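Local coordinates for protein HslVU complex proteolytic subunit, putative (Trypanosoma brucei brucei, PDB 4HNZ) that forms the proteolytic core of the mitochondrial HslVU complex, a threonine-type peptidase that hydrolyses proteins unfolded and delivered by HslU, at residues I3-V6 and T11-L14; D118-I123 and A136-D141. All coordinates share one frame; numbering follows the deposited sequence.

Interaction 1 (3-6 with 11-14) is a buried contact between two neighbouring strands of a beta sheet, and its chemistry is that of main-chain hydrogen bonds flanked by apolar side chains. Interaction 2 (118-123 with 136-141) lies farther from the centre of the chain and is only partly buried; there, side-chain packing, with a salt bridge nearby, joins the start of strand 120-123 to the turn ending helix 127-137. The two share a sheet, because strand 3-8 pairs with 11-22 along one edge and with 120-123 along the other: Ser-5 N lies 2.9 Å from Val-121 O, a probable hydrogen bond. Interaction 2 thus ties a helix end to the same sheet.

Interaction 1. Residues I3-V6 and T11-L14; sequences ILSV and TVVL
In Leu-14 the first torsion puts CG on the far side from the backbone N (chi1 -177°), and the second swings CD1 toward strand 3-8, where it meets Ser-5 CB at 3.8 Å and, from an oblique crossing, Ile-3 CG2 at 3.9 Å. The long, flexible leucine can thus cover two residues on one face of the sheet. Ser-5 OG also lies trans to its own nitrogen and sits 3.6 Å from Val-12 CG2; the small serine lets Leu-14 CD1 and Val-12 CG2 approach closely. On the other face Val-13 CG2 lies 4.2 Å from Val-6 CB. Branched at CB, these valines suit extended chain and pack against helix 145-159, where both touch Ala-149.

The strands run antiparallel. Val-6 and Val-13 form a hydrogen-bonded pair: Val-13 N gives a fairly straight bond to Val-6 O (2.9 Å, 165°), while the return bond from Val-6 N to Val-13 O is longer, 3.1 Å, and more bent, 146°. Ser-5 and Leu-14 are the adjoining non-hydrogen-bonded pair, and Ser-5 CA makes a CA-H...O contact with Val-13 O at 3.1 Å. The N-H and C=O of Val-6 and Val-13 are thereby paired within a buried, mostly apolar setting. Ile-3 and Leu-14 both touch Ile-96 of strand 93-98 in the second sheet, and Ile-3 lies beside Thr-1, the probable catalytic residue, as in related proteases. This is the N-terminal beta hairpin of the four-layer alpha-beta-beta-alpha sandwich of Ntn hydrolases and proteasome-type subunits.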
loop_
_atom_site.group_PDB
_atom_site.type_symbol
_atom_site.label_atom_id
_atom_site.label_comp_id
_atom_site.label_asym_id
_atom_site.label_seq_id
_atom_site.Cartn_x
_atom_site.Cartn_y
_atom_site.Cartn_z
ATOM N N ILE A 3 17.216 4.955 27.928
ATOM C CA ILE A 3 18.487 5.360 28.371
ATOM C C ILE A 3 18.351 6.824 28.752
ATOM O O ILE A 3 17.871 7.635 27.953
ATOM C CB ILE A 3 19.574 5.275 27.276
ATOM C CG1 ILE A 3 19.529 3.982 26.500
ATOM C CG2 ILE A 3 20.963 5.455 27.871
ATOM C CD1 ILE A 3 19.837 2.784 27.312
ATOM N N LEU A 4 18.832 7.177 29.944
ATOM C CA LEU A 4 18.681 8.515 30.475
ATOM C C LEU A 4 19.965 8.959 31.101
ATOM O O LEU A 4 20.612 8.215 31.868
ATOM C CB LEU A 4 17.592 8.520 31.509
ATOM C CG LEU A 4 17.478 9.794 32.307
ATOM C CD1 LEU A 4 16.989 10.919 31.427
ATOM C CD2 LEU A 4 16.532 9.649 33.489
ATOM N N SER A 5 20.360 10.183 30.800
ATOM C CA SER A 5 21.525 10.810 31.436
ATOM C C SER A 5 21.086 12.116 32.087
ATOM O O SER A 5 20.411 12.922 31.469
ATOM C CB SER A 5 22.597 11.119 30.385
ATOM O OG SER A 5 23.709 11.791 30.970
ATOM N N VAL A 6 21.500 12.337 33.329
ATOM C CA VAL A 6 21.268 13.585 34.028
ATOM C C VAL A 6 22.577 14.126 34.629
ATOM O O VAL A 6 23.273 13.403 35.321
ATOM C CB VAL A 6 20.320 13.360 35.215
ATOM C CG1 VAL A 6 20.035 14.653 35.922
ATOM C CG2 VAL A 6 19.024 12.697 34.738
ATOM N N THR A 11 28.132 15.956 39.112
ATOM C CA THR A 11 27.839 14.563 38.907
ATOM C C THR A 11 27.051 14.417 37.636
ATOM O O THR A 11 26.161 15.198 37.351
ATOM C CB THR A 11 27.042 13.983 40.074
ATOM O OG1 THR A 11 27.780 14.155 41.287
ATOM C CG2 THR A 11 26.807 12.511 39.872
ATOM N N VAL A 12 27.407 13.412 36.846
ATOM C CA VAL A 12 26.552 12.984 35.748
ATOM C C VAL A 12 26.263 11.485 35.925
ATOM O O VAL A 12 27.164 10.699 36.253
ATOM C CB VAL A 12 27.161 13.311 34.351
ATOM C CG1 VAL A 12 28.468 12.567 34.108
ATOM C CG2 VAL A 12 26.184 12.999 33.260
ATOM N N VAL A 13 25.020 11.100 35.718
ATOM C CA VAL A 13 24.682 9.700 35.786
ATOM C C VAL A 13 24.088 9.282 34.454
ATOM O O VAL A 13 23.582 10.101 33.692
ATOM C CB VAL A 13 23.707 9.381 36.945
ATOM C CG1 VAL A 13 24.267 9.856 38.291
ATOM C CG2 VAL A 13 22.355 10.025 36.697
ATOM N N LEU A 14 24.218 7.993 34.170
ATOM C CA LEU A 14 23.712 7.363 32.976
ATOM C C LEU A 14 23.056 6.090 33.407
ATOM O O LEU A 14 23.648 5.272 34.083
ATOM C CB LEU A 14 24.856 7.081 31.993
ATOM C CG LEU A 14 24.431 6.474 30.659
ATOM C CD1 LEU A 14 23.649 7.472 29.832
ATOM C CD2 LEU A 14 25.645 6.002 29.830
#

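Interaction 2. Residues D118-I123 and A136-D141; sequences DGIVAI and ALIDVD
Van der Waals packing joins the two segments, and Ile-138 supplies all of it from the second. The apolar part is the meeting of the isoleucines: the end of the Ile-120 side chain, CD1, lies 4.1 Å from Ile-138 CB, the two side chains pointing at one another. With CG1 of Ile-138 placed trans to the backbone N (chi1 -169°), the CG1-CD1 branch runs to Asp-118, and both CG1 and CG2 lie 4.1 Å from Asp-118 CB. Of a different kind is the contact of methyl with carbonyl, in which Ile-138 CD1 comes to 3.3 Å from Asp-118 O. Isoleucine suits this partly buried place because its two branches can cover Asp-118 while its CB faces Ile-120. Beyond the pair, Ile-138 also touches Val-6 of strand 3-8.

In the proteasome-type fold, this contact fastens the end of helix 127-137 to the start of strand 120-123, the two being consecutive elements of the chain.

Within each segment polar bonds fix the backbone, and a salt bridge from Asp-118 OD2 to Arg-135 NE adds a charged link to helix 127-137. Asp-118 OD1 accepts from Ile-120 N at 2.9 Å and 153°, which makes an Asx turn leading into the strand; the donor meets the anti side of the carboxylate, 34° out of its plane. Gly-119, between Asp-118 and Ile-120, has a positive phi, readily taken without a side chain. In the second segment Val-140 N bonds to Leu-137 O at 3.0 Å, closing a type I turn from Leu-137 to Val-140 at the helix end. Here Lys-151 of a neighbouring subunit bonds to Ala-136 O.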
loop_
_atom_site.group_PDB
_atom_site.type_symbol
_atom_site.label_atom_id
_atom_site.label_comp_id
_atom_site.label_asym_id
_atom_site.label_seq_id
_atom_site.Cartn_x
_atom_site.Cartn_y
_atom_site.Cartn_z
ATOM N N ASP A 118 19.698 22.284 31.443
ATOM C CA ASP A 118 19.299 21.349 32.457
ATOM C C ASP A 118 20.118 20.041 32.513
ATOM O O ASP A 118 19.898 19.247 33.402
ATOM C CB ASP A 118 17.801 21.048 32.322
ATOM C CG ASP A 118 17.458 20.328 31.023
ATOM O OD1 ASP A 118 18.349 19.659 30.403
ATOM O OD2 ASP A 118 16.292 20.455 30.591
ATOM N N GLY A 119 21.024 19.804 31.574
ATOM C CA GLY A 119 21.880 18.618 31.626
ATOM C C GLY A 119 21.232 17.281 31.310
ATOM O O GLY A 119 21.808 16.230 31.561
ATOM N N ILE A 120 20.067 17.290 30.690
ATOM C CA ILE A 120 19.321 16.042 30.479
ATOM C C ILE A 120 19.268 15.618 29.013
ATOM O O ILE A 120 18.913 16.394 28.137
ATOM C CB ILE A 120 17.865 16.192 30.999
ATOM C CG1 ILE A 120 17.876 16.410 32.482
ATOM C CG2 ILE A 120 17.001 14.967 30.641
ATOM C CD1 ILE A 120 16.557 16.959 32.986
ATOM N N VAL A 121 19.565 14.348 28.787
ATOM C CA VAL A 121 19.515 13.721 27.481
ATOM C C VAL A 121 18.955 12.327 27.628
ATOM O O VAL A 121 19.217 11.669 28.609
ATOM C CB VAL A 121 20.954 13.534 26.913
ATOM C CG1 VAL A 121 20.938 12.817 25.576
ATOM C CG2 VAL A 121 21.614 14.883 26.708
ATOM N N ALA A 122 18.190 11.881 26.650
ATOM C CA ALA A 122 17.582 10.558 26.727
ATOM C C ALA A 122 17.212 10.028 25.358
ATOM O O ALA A 122 16.837 10.792 24.475
ATOM C CB ALA A 122 16.325 10.613 27.590
ATOM N N ILE A 123 17.260 8.706 25.230
ATOM C CA ILE A 123 16.884 8.010 24.016
ATOM C C ILE A 123 16.044 6.756 24.323
ATOM O O ILE A 123 15.895 6.353 25.473
ATOM C CB ILE A 123 18.100 7.567 23.192
ATOM C CG1 ILE A 123 19.076 6.732 24.018
ATOM C CG2 ILE A 123 18.803 8.793 22.646
ATOM C CD1 ILE A 123 20.213 6.106 23.239
ATOM N N ALA A 136 11.210 17.792 35.389
ATOM C CA ALA A 136 10.314 18.280 36.428
ATOM C C ALA A 136 11.054 18.383 37.730
ATOM O O ALA A 136 10.709 19.202 38.567
ATOM C CB ALA A 136 9.109 17.356 36.589
ATOM N N LEU A 137 12.069 17.541 37.880
ATOM C CA LEU A 137 12.817 17.476 39.118
ATOM C C LEU A 137 14.176 18.197 39.100
ATOM O O LEU A 137 14.769 18.353 40.141
ATOM C CB LEU A 137 13.079 16.022 39.483
ATOM C CG LEU A 137 11.841 15.178 39.772
ATOM C CD1 LEU A 137 12.226 13.722 39.793
ATOM C CD2 LEU A 137 11.184 15.560 41.062
ATOM N N ILE A 138 14.654 18.612 37.918
ATOM C CA ILE A 138 16.043 19.009 37.792
ATOM C C ILE A 138 16.405 20.147 38.746
ATOM O O ILE A 138 17.508 20.198 39.305
ATOM C CB ILE A 138 16.394 19.377 36.319
ATOM C CG1 ILE A 138 17.929 19.545 36.125
ATOM C CG2 ILE A 138 15.624 20.628 35.823
ATOM C CD1 ILE A 138 18.742 18.294 36.393
ATOM N N ASP A 139 15.471 21.080 38.913
ATOM C CA ASP A 139 15.697 22.305 39.667
ATOM C C ASP A 139 15.086 22.185 41.075
ATOM O O ASP A 139 15.039 23.161 41.766
ATOM C CB ASP A 139 15.087 23.520 38.916
ATOM C CG ASP A 139 13.543 23.347 38.600
ATOM O OD1 ASP A 139 13.036 22.190 38.262
ATOM O OD2 ASP A 139 12.822 24.403 38.680
ATOM N N VAL A 140 14.636 21.014 41.517
ATOM C CA VAL A 140 14.096 20.941 42.842
ATOM C C VAL A 140 15.023 20.439 43.948
ATOM O O VAL A 140 15.774 19.463 43.818
ATOM C CB VAL A 140 12.683 20.236 42.981
ATOM C CG1 VAL A 140 12.091 19.818 41.676
ATOM C CG2 VAL A 140 12.683 19.087 43.956
ATOM N N ASP A 141 14.814 21.087 45.083
ATOM C CA ASP A 141 15.572 20.888 46.325
ATOM C C ASP A 141 15.424 19.470 46.800
ATOM O O ASP A 141 14.367 18.888 46.759
ATOM C CB ASP A 141 15.030 21.787 47.433
ATOM C CG ASP A 141 14.989 23.263 47.039
ATOM O OD1 ASP A 141 15.812 23.657 46.206
ATOM O OD2 ASP A 141 14.170 24.054 47.601
#